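Local coordinates for protein glycoside hydrolase family 31 (Trueperella pyogenes, PDB 5I0F) that degrades cycloalternan as a family 31 glycoside hydrolase, passing through a covalent intermediate, at residues Thr689-Trp703 against Leu713-Arg727. Sequence-based numbering, arbitrary orientation.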
loop_
_atom_site.group_PDB
_atom_site.type_symbol
_atom_site.label_atom_id
_atom_site.label_comp_id
_atom_site.label_asym_id
_atom_site.label_seq_id
_atom_site.Cartn_x
_atom_site.Cartn_y
_atom_site.Cartn_z
ATOM N N THR A 689 32.575 -3.918 -10.717
ATOM C CA THR A 689 32.874 -4.279 -9.327
ATOM C C THR A 689 31.837 -3.640 -8.403
ATOM O O THR A 689 31.124 -2.728 -8.805
ATOM C CB THR A 689 34.307 -3.877 -8.882
ATOM O OG1 THR A 689 34.374 -2.466 -8.679
ATOM C CG2 THR A 689 35.364 -4.287 -9.909
ATOM N N TRP A 690 31.766 -4.129 -7.171
ATOM C CA TRP A 690 30.800 -3.639 -6.192
ATOM C C TRP A 690 31.403 -3.788 -4.807
ATOM O O TRP A 690 32.023 -4.810 -4.503
ATOM C CB TRP A 690 29.494 -4.448 -6.280
ATOM C CG TRP A 690 28.233 -3.730 -5.776
ATOM C CD1 TRP A 690 27.481 -4.063 -4.690
ATOM C CD2 TRP A 690 27.611 -2.588 -6.354
ATOM N NE1 TRP A 690 26.413 -3.216 -4.565
ATOM C CE2 TRP A 690 26.474 -2.289 -5.570
ATOM C CE3 TRP A 690 27.889 -1.791 -7.470
ATOM C CZ2 TRP A 690 25.618 -1.221 -5.863
ATOM C CZ3 TRP A 690 27.033 -0.724 -7.771
ATOM C CH2 TRP A 690 25.913 -0.447 -6.964
ATOM N N THR A 691 31.193 -2.779 -3.971
ATOM C CA THR A 691 31.759 -2.733 -2.645
ATOM C C THR A 691 30.705 -2.955 -1.561
ATOM O O THR A 691 29.635 -2.365 -1.607
ATOM C CB THR A 691 32.512 -1.399 -2.465
ATOM O OG1 THR A 691 33.636 -1.395 -3.368
ATOM C CG2 THR A 691 33.006 -1.249 -1.058
ATOM N N THR A 692 31.041 -3.793 -0.586
ATOM C CA THR A 692 30.171 -4.135 0.526
ATOM C C THR A 692 30.884 -3.836 1.852
ATOM O O THR A 692 32.066 -4.155 2.000
ATOM C CB THR A 692 29.825 -5.638 0.403
ATOM O OG1 THR A 692 29.143 -5.840 -0.835
ATOM C CG2 THR A 692 28.948 -6.128 1.528
ATOM N N TYR A 693 30.180 -3.213 2.803
ATOM C CA TYR A 693 30.699 -3.119 4.172
ATOM C C TYR A 693 30.396 -4.407 4.923
ATOM O O TYR A 693 29.225 -4.817 5.027
ATOM C CB TYR A 693 30.159 -1.895 4.953
ATOM C CG TYR A 693 30.707 -1.874 6.371
ATOM C CD1 TYR A 693 32.057 -1.579 6.614
ATOM C CD2 TYR A 693 29.906 -2.232 7.461
ATOM C CE1 TYR A 693 32.582 -1.617 7.903
ATOM C CE2 TYR A 693 30.411 -2.249 8.748
ATOM C CZ TYR A 693 31.751 -1.948 8.965
ATOM O OH TYR A 693 32.245 -1.997 10.235
ATOM N N LEU A 694 31.447 -5.041 5.456
ATOM C CA LEU A 694 31.299 -6.214 6.311
ATOM C C LEU A 694 31.448 -5.796 7.755
ATOM O O LEU A 694 32.445 -5.161 8.113
ATOM C CB LEU A 694 32.363 -7.282 6.006
ATOM C CG LEU A 694 32.388 -7.846 4.601
ATOM C CD1 LEU A 694 33.576 -8.794 4.470
ATOM C CD2 LEU A 694 31.072 -8.552 4.280
ATOM N N PRO A 695 30.472 -6.139 8.602
ATOM C CA PRO A 695 30.650 -5.911 10.040
ATOM C C PRO A 695 31.585 -6.953 10.673
ATOM O O PRO A 695 31.986 -7.899 10.000
ATOM C CB PRO A 695 29.222 -5.996 10.597
ATOM C CG PRO A 695 28.424 -6.712 9.581
ATOM C CD PRO A 695 29.152 -6.712 8.272
ATOM N N GLU A 696 31.912 -6.777 11.952
ATOM C CA GLU A 696 32.911 -7.614 12.638
ATOM C C GLU A 696 32.548 -9.100 12.561
ATOM O O GLU A 696 31.368 -9.454 12.553
ATOM C CB GLU A 696 33.062 -7.213 14.115
ATOM C CG GLU A 696 33.622 -5.813 14.369
ATOM C CD GLU A 696 35.128 -5.696 14.164
ATOM O OE1 GLU A 696 35.909 -6.542 14.685
ATOM O OE2 GLU A 696 35.540 -4.724 13.489
ATOM N N GLY A 697 33.578 -9.941 12.498
ATOM C CA GLY A 697 33.439 -11.386 12.332
ATOM C C GLY A 697 34.053 -11.801 11.015
ATOM O O GLY A 697 34.466 -10.950 10.230
ATOM N N GLN A 698 34.101 -13.105 10.764
ATOM C CA GLN A 698 34.596 -13.635 9.485
ATOM C C GLN A 698 33.436 -13.951 8.532
ATOM O O GLN A 698 32.373 -14.411 8.949
ATOM C CB GLN A 698 35.479 -14.876 9.691
ATOM C CG GLN A 698 36.950 -14.554 9.884
ATOM C CD GLN A 698 37.163 -13.519 10.963
ATOM O OE1 GLN A 698 36.550 -13.612 12.033
ATOM N NE2 GLN A 698 38.012 -12.512 10.695
ATOM N N TRP A 699 33.685 -13.722 7.248
ATOM C CA TRP A 699 32.671 -13.829 6.205
ATOM C C TRP A 699 33.219 -14.627 5.036
ATOM O O TRP A 699 34.388 -14.475 4.678
ATOM C CB TRP A 699 32.247 -12.422 5.757
ATOM C CG TRP A 699 31.553 -11.656 6.834
ATOM C CD1 TRP A 699 32.129 -10.818 7.744
ATOM C CD2 TRP A 699 30.151 -11.651 7.115
ATOM N NE1 TRP A 699 31.170 -10.299 8.584
ATOM C CE2 TRP A 699 29.950 -10.796 8.226
ATOM C CE3 TRP A 699 29.047 -12.296 6.550
ATOM C CZ2 TRP A 699 28.680 -10.544 8.767
ATOM C CZ3 TRP A 699 27.785 -12.060 7.094
ATOM C CH2 TRP A 699 27.613 -11.187 8.192
ATOM N N GLU A 700 32.373 -15.492 4.471
ATOM C CA GLU A 700 32.713 -16.360 3.349
ATOM C C GLU A 700 31.937 -15.888 2.104
ATOM O O GLU A 700 30.728 -15.677 2.191
ATOM C CB GLU A 700 32.342 -17.819 3.707
ATOM C CG GLU A 700 32.569 -18.850 2.591
ATOM C CD GLU A 700 32.474 -20.328 3.035
ATOM O OE1 GLU A 700 32.330 -20.623 4.253
ATOM O OE2 GLU A 700 32.559 -21.214 2.139
ATOM N N ASP A 701 32.629 -15.728 0.972
ATOM C CA ASP A 701 31.984 -15.429 -0.312
ATOM C C ASP A 701 31.091 -16.595 -0.696
ATOM O O ASP A 701 31.522 -17.751 -0.683
ATOM C CB ASP A 701 33.002 -15.167 -1.418
ATOM C CG ASP A 701 32.366 -14.578 -2.678
ATOM O OD1 ASP A 701 31.891 -15.341 -3.542
ATOM O OD2 ASP A 701 32.358 -13.339 -2.814
ATOM N N TYR A 702 29.834 -16.285 -1.010
ATOM C CA TYR A 702 28.846 -17.321 -1.315
ATOM C C TYR A 702 29.201 -18.145 -2.548
ATOM O O TYR A 702 28.833 -19.328 -2.638
ATOM C CB TYR A 702 27.510 -16.638 -1.546
ATOM C CG TYR A 702 26.323 -17.550 -1.597
ATOM C CD1 TYR A 702 25.715 -17.976 -0.420
ATOM C CD2 TYR A 702 25.781 -17.964 -2.820
ATOM C CE1 TYR A 702 24.603 -18.790 -0.452
ATOM C CE2 TYR A 702 24.670 -18.792 -2.855
ATOM C CZ TYR A 702 24.086 -19.188 -1.659
ATOM O OH TYR A 702 22.983 -20.000 -1.643
ATOM N N TRP A 703 29.897 -17.511 -3.496
ATOM C CA TRP A 703 30.135 -18.068 -4.820
ATOM C C TRP A 703 31.508 -18.746 -4.927
ATOM O O TRP A 703 31.620 -19.786 -5.562
ATOM C CB TRP A 703 30.008 -16.979 -5.887
ATOM C CG TRP A 703 28.773 -16.148 -5.728
ATOM C CD1 TRP A 703 28.695 -14.884 -5.213
ATOM C CD2 TRP A 703 27.442 -16.544 -6.039
ATOM N NE1 TRP A 703 27.385 -14.461 -5.207
ATOM C CE2 TRP A 703 26.596 -15.469 -5.697
ATOM C CE3 TRP A 703 26.879 -17.708 -6.579
ATOM C CZ2 TRP A 703 25.223 -15.516 -5.887
ATOM C CZ3 TRP A 703 25.516 -17.752 -6.770
ATOM C CH2 TRP A 703 24.701 -16.657 -6.419
ATOM N N LEU A 713 35.512 -2.571 4.396
ATOM C CA LEU A 713 34.914 -2.617 3.064
ATOM C C LEU A 713 35.621 -3.694 2.252
ATOM O O LEU A 713 36.826 -3.867 2.393
ATOM C CB LEU A 713 35.072 -1.273 2.358
ATOM C CG LEU A 713 34.325 -0.092 2.996
ATOM C CD1 LEU A 713 34.821 1.242 2.444
ATOM C CD2 LEU A 713 32.825 -0.240 2.795
ATOM N N VAL A 714 34.877 -4.416 1.417
ATOM C CA VAL A 714 35.458 -5.366 0.459
ATOM C C VAL A 714 34.880 -5.114 -0.926
ATOM O O VAL A 714 33.733 -4.690 -1.044
ATOM C CB VAL A 714 35.235 -6.842 0.866
ATOM C CG1 VAL A 714 35.936 -7.114 2.184
ATOM C CG2 VAL A 714 33.757 -7.193 0.979
ATOM N N THR A 715 35.681 -5.384 -1.957
ATOM C CA THR A 715 35.271 -5.205 -3.347
ATOM C C THR A 715 35.239 -6.564 -4.077
ATOM O O THR A 715 36.070 -7.416 -3.841
ATOM C CB THR A 715 36.161 -4.173 -4.047
ATOM O OG1 THR A 715 36.007 -2.917 -3.374
ATOM C CG2 THR A 715 35.764 -3.980 -5.507
ATOM N N ARG A 716 34.244 -6.737 -4.937
ATOM C CA ARG A 716 33.915 -8.012 -5.590
ATOM C C ARG A 716 33.693 -7.706 -7.064
ATOM O O ARG A 716 32.926 -6.788 -7.381
ATOM C CB ARG A 716 32.592 -8.536 -4.980
ATOM C CG ARG A 716 32.016 -9.853 -5.501
ATOM C CD ARG A 716 32.977 -10.941 -5.176
ATOM N NE ARG A 716 32.547 -12.321 -5.340
ATOM C CZ ARG A 716 32.613 -13.034 -6.458
ATOM N NH1 ARG A 716 32.889 -12.491 -7.641
ATOM N NH2 ARG A 716 32.331 -14.317 -6.383
ATOM N N ALA A 717 34.343 -8.462 -7.950
ATOM C CA ALA A 717 33.932 -8.523 -9.360
ATOM C C ALA A 717 32.450 -8.955 -9.452
ATOM O O ALA A 717 32.058 -9.917 -8.793
ATOM C CB ALA A 717 34.811 -9.508 -10.133
ATOM N N VAL A 718 31.652 -8.275 -10.274
ATOM C CA VAL A 718 30.226 -8.607 -10.408
ATOM C C VAL A 718 29.769 -8.815 -11.864
ATOM O O VAL A 718 29.022 -8.007 -12.437
ATOM C CB VAL A 718 29.321 -7.582 -9.670
ATOM C CG1 VAL A 718 29.447 -7.764 -8.166
ATOM C CG2 VAL A 718 29.631 -6.145 -10.057
ATOM N N GLY A 719 30.190 -9.933 -12.452
ATOM C CA GLY A 719 29.556 -10.407 -13.680
ATOM C C GLY A 719 28.064 -10.628 -13.396
ATOM O O GLY A 719 27.640 -10.669 -12.234
ATOM N N TRP A 720 27.264 -10.815 -14.436
ATOM C CA TRP A 720 25.812 -10.936 -14.230
ATOM C C TRP A 720 25.416 -12.196 -13.454
ATOM O O TRP A 720 24.346 -12.241 -12.857
ATOM C CB TRP A 720 25.086 -10.875 -15.570
ATOM C CG TRP A 720 25.119 -9.518 -16.238
ATOM C CD1 TRP A 720 25.875 -8.428 -15.892
ATOM C CD2 TRP A 720 24.365 -9.134 -17.387
ATOM N NE1 TRP A 720 25.644 -7.402 -16.769
ATOM C CE2 TRP A 720 24.715 -7.807 -17.694
ATOM C CE3 TRP A 720 23.436 -9.799 -18.202
ATOM C CZ2 TRP A 720 24.150 -7.106 -18.779
ATOM C CZ3 TRP A 720 22.865 -9.095 -19.282
ATOM C CH2 TRP A 720 23.230 -7.760 -19.547
ATOM N N ASP A 721 26.285 -13.204 -13.446
ATOM C CA ASP A 721 26.095 -14.421 -12.652
ATOM C C ASP A 721 26.469 -14.287 -11.174
ATOM O O ASP A 721 26.375 -15.267 -10.441
ATOM C CB ASP A 721 26.819 -15.622 -13.285
ATOM C CG ASP A 721 28.280 -15.384 -13.522
ATOM O OD1 ASP A 721 28.794 -14.258 -13.372
ATOM O OD2 ASP A 721 28.940 -16.346 -13.922
ATOM N N ILE A 722 26.869 -13.090 -10.734
ATOM C CA ILE A 722 27.175 -12.800 -9.317
ATOM C C ILE A 722 26.268 -11.683 -8.787
ATOM O O ILE A 722 26.077 -10.683 -9.454
ATOM C CB ILE A 722 28.635 -12.296 -9.166
ATOM C CG1 ILE A 722 29.630 -13.321 -9.749
ATOM C CG2 ILE A 722 28.983 -11.923 -7.725
ATOM C CD1 ILE A 722 29.710 -14.628 -8.998
ATOM N N ILE A 723 25.753 -11.875 -7.577
ATOM C CA ILE A 723 25.283 -10.789 -6.721
ATOM C C ILE A 723 26.088 -10.950 -5.421
ATOM O O ILE A 723 26.162 -12.053 -4.907
ATOM C CB ILE A 723 23.754 -10.799 -6.464
ATOM C CG1 ILE A 723 23.388 -9.742 -5.400
ATOM C CG2 ILE A 723 23.225 -12.178 -6.078
ATOM C CD1 ILE A 723 21.904 -9.640 -5.088
ATOM N N PRO A 724 26.696 -9.858 -4.900
ATOM C CA PRO A 724 27.502 -10.009 -3.698
ATOM C C PRO A 724 26.698 -10.518 -2.495
ATOM O O PRO A 724 25.688 -9.913 -2.094
ATOM C CB PRO A 724 28.062 -8.602 -3.460
ATOM C CG PRO A 724 28.073 -7.977 -4.809
ATOM C CD PRO A 724 26.852 -8.518 -5.490
ATOM N N VAL A 725 27.134 -11.653 -1.973
ATOM C CA VAL A 725 26.478 -12.338 -0.884
ATOM C C VAL A 725 27.584 -12.928 -0.037
ATOM O O VAL A 725 28.455 -13.631 -0.577
ATOM C CB VAL A 725 25.545 -13.477 -1.371
ATOM C CG1 VAL A 725 25.047 -14.318 -0.192
ATOM C CG2 VAL A 725 24.354 -12.912 -2.151
ATOM N N TYR A 726 27.543 -12.652 1.265
ATOM C CA TYR A 726 28.561 -13.131 2.206
ATOM C C TYR A 726 27.886 -13.917 3.320
ATOM O O TYR A 726 26.857 -13.491 3.832
ATOM C CB TYR A 726 29.343 -11.945 2.769
ATOM C CG TYR A 726 30.067 -11.171 1.685
ATOM C CD1 TYR A 726 29.424 -10.167 0.989
ATOM C CD2 TYR A 726 31.394 -11.481 1.331
ATOM C CE1 TYR A 726 30.072 -9.448 -0.010
ATOM C CE2 TYR A 726 32.062 -10.773 0.328
ATOM C CZ TYR A 726 31.402 -9.755 -0.339
ATOM O OH TYR A 726 32.006 -9.033 -1.346
ATOM N N ARG A 727 28.441 -15.084 3.652
ATOM C CA ARG A 727 27.902 -15.942 4.698
ATOM C C ARG A 727 28.783 -15.875 5.931
ATOM O O ARG A 727 30.009 -15.976 5.812
ATOM C CB ARG A 727 27.834 -17.398 4.223
ATOM C CG ARG A 727 27.244 -18.381 5.246
ATOM C CD ARG A 727 27.597 -19.833 4.917
ATOM N NE ARG A 727 27.099 -20.167 3.600
ATOM C CZ ARG A 727 27.758 -20.778 2.613
ATOM N NH1 ARG A 727 29.016 -21.229 2.736
ATOM N NH2 ARG A 727 27.112 -20.962 1.457
HETATM O O HOH W 1 30.909 -6.726 -2.583
HETATM O O HOH W 2 29.914 -12.173 -2.719
#
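Y726 meets L694 across the interior of a two-layer beta sandwich in the family 31 C-terminal domain. Antiparallel strands 689-694 and 713-717 make one layer; strands 698-701 and 725-727, again antiparallel, belong to the other. The methyl CD2 of L694 sits over one face of the Y726 ring, a CH-pi contact 4.1 Å from the centroid. At the far end of that ring, Y726 OH shares a water with W690 O and T692 OG1, tying the layers together; N680 also bonds T692 OG1.

A salt bridge makes the second link. R716 bends at its second torsion (chi2 64°), which turns the guanidinium toward D701 for a side-on grip: NE reaches OD2 at 2.7 Å and NH2 reaches OD1 at 3.1 Å, both on the syn sides of the carboxylate but tilted out of its plane. The backbone N of W703 closes an Asx turn onto OD1 from the opposite face, so the carboxylate's rotation is fixed. I722 lays CG2 over the guanidinium of R716 and CD1 over one face of the W703 indole, near its five-membered ring. Y702 CD2 lies over the opposite face, and Y625 and V628 of helix 617-646 also touch W703.

Between strands 698-701 and 725-727, R727 pairs with E700 through two backbone hydrogen bonds. Its side chain bends at chi3 (-59°), bringing NH1 to E700 OE2 in a long salt bridge of 3.6 Å and NH2 within 3.8 Å of Y702 CD1. On the indole's edge, W703 NE1 donates in its ring plane to I723 O at 2.7 Å, approaching from above the carbonyl plane.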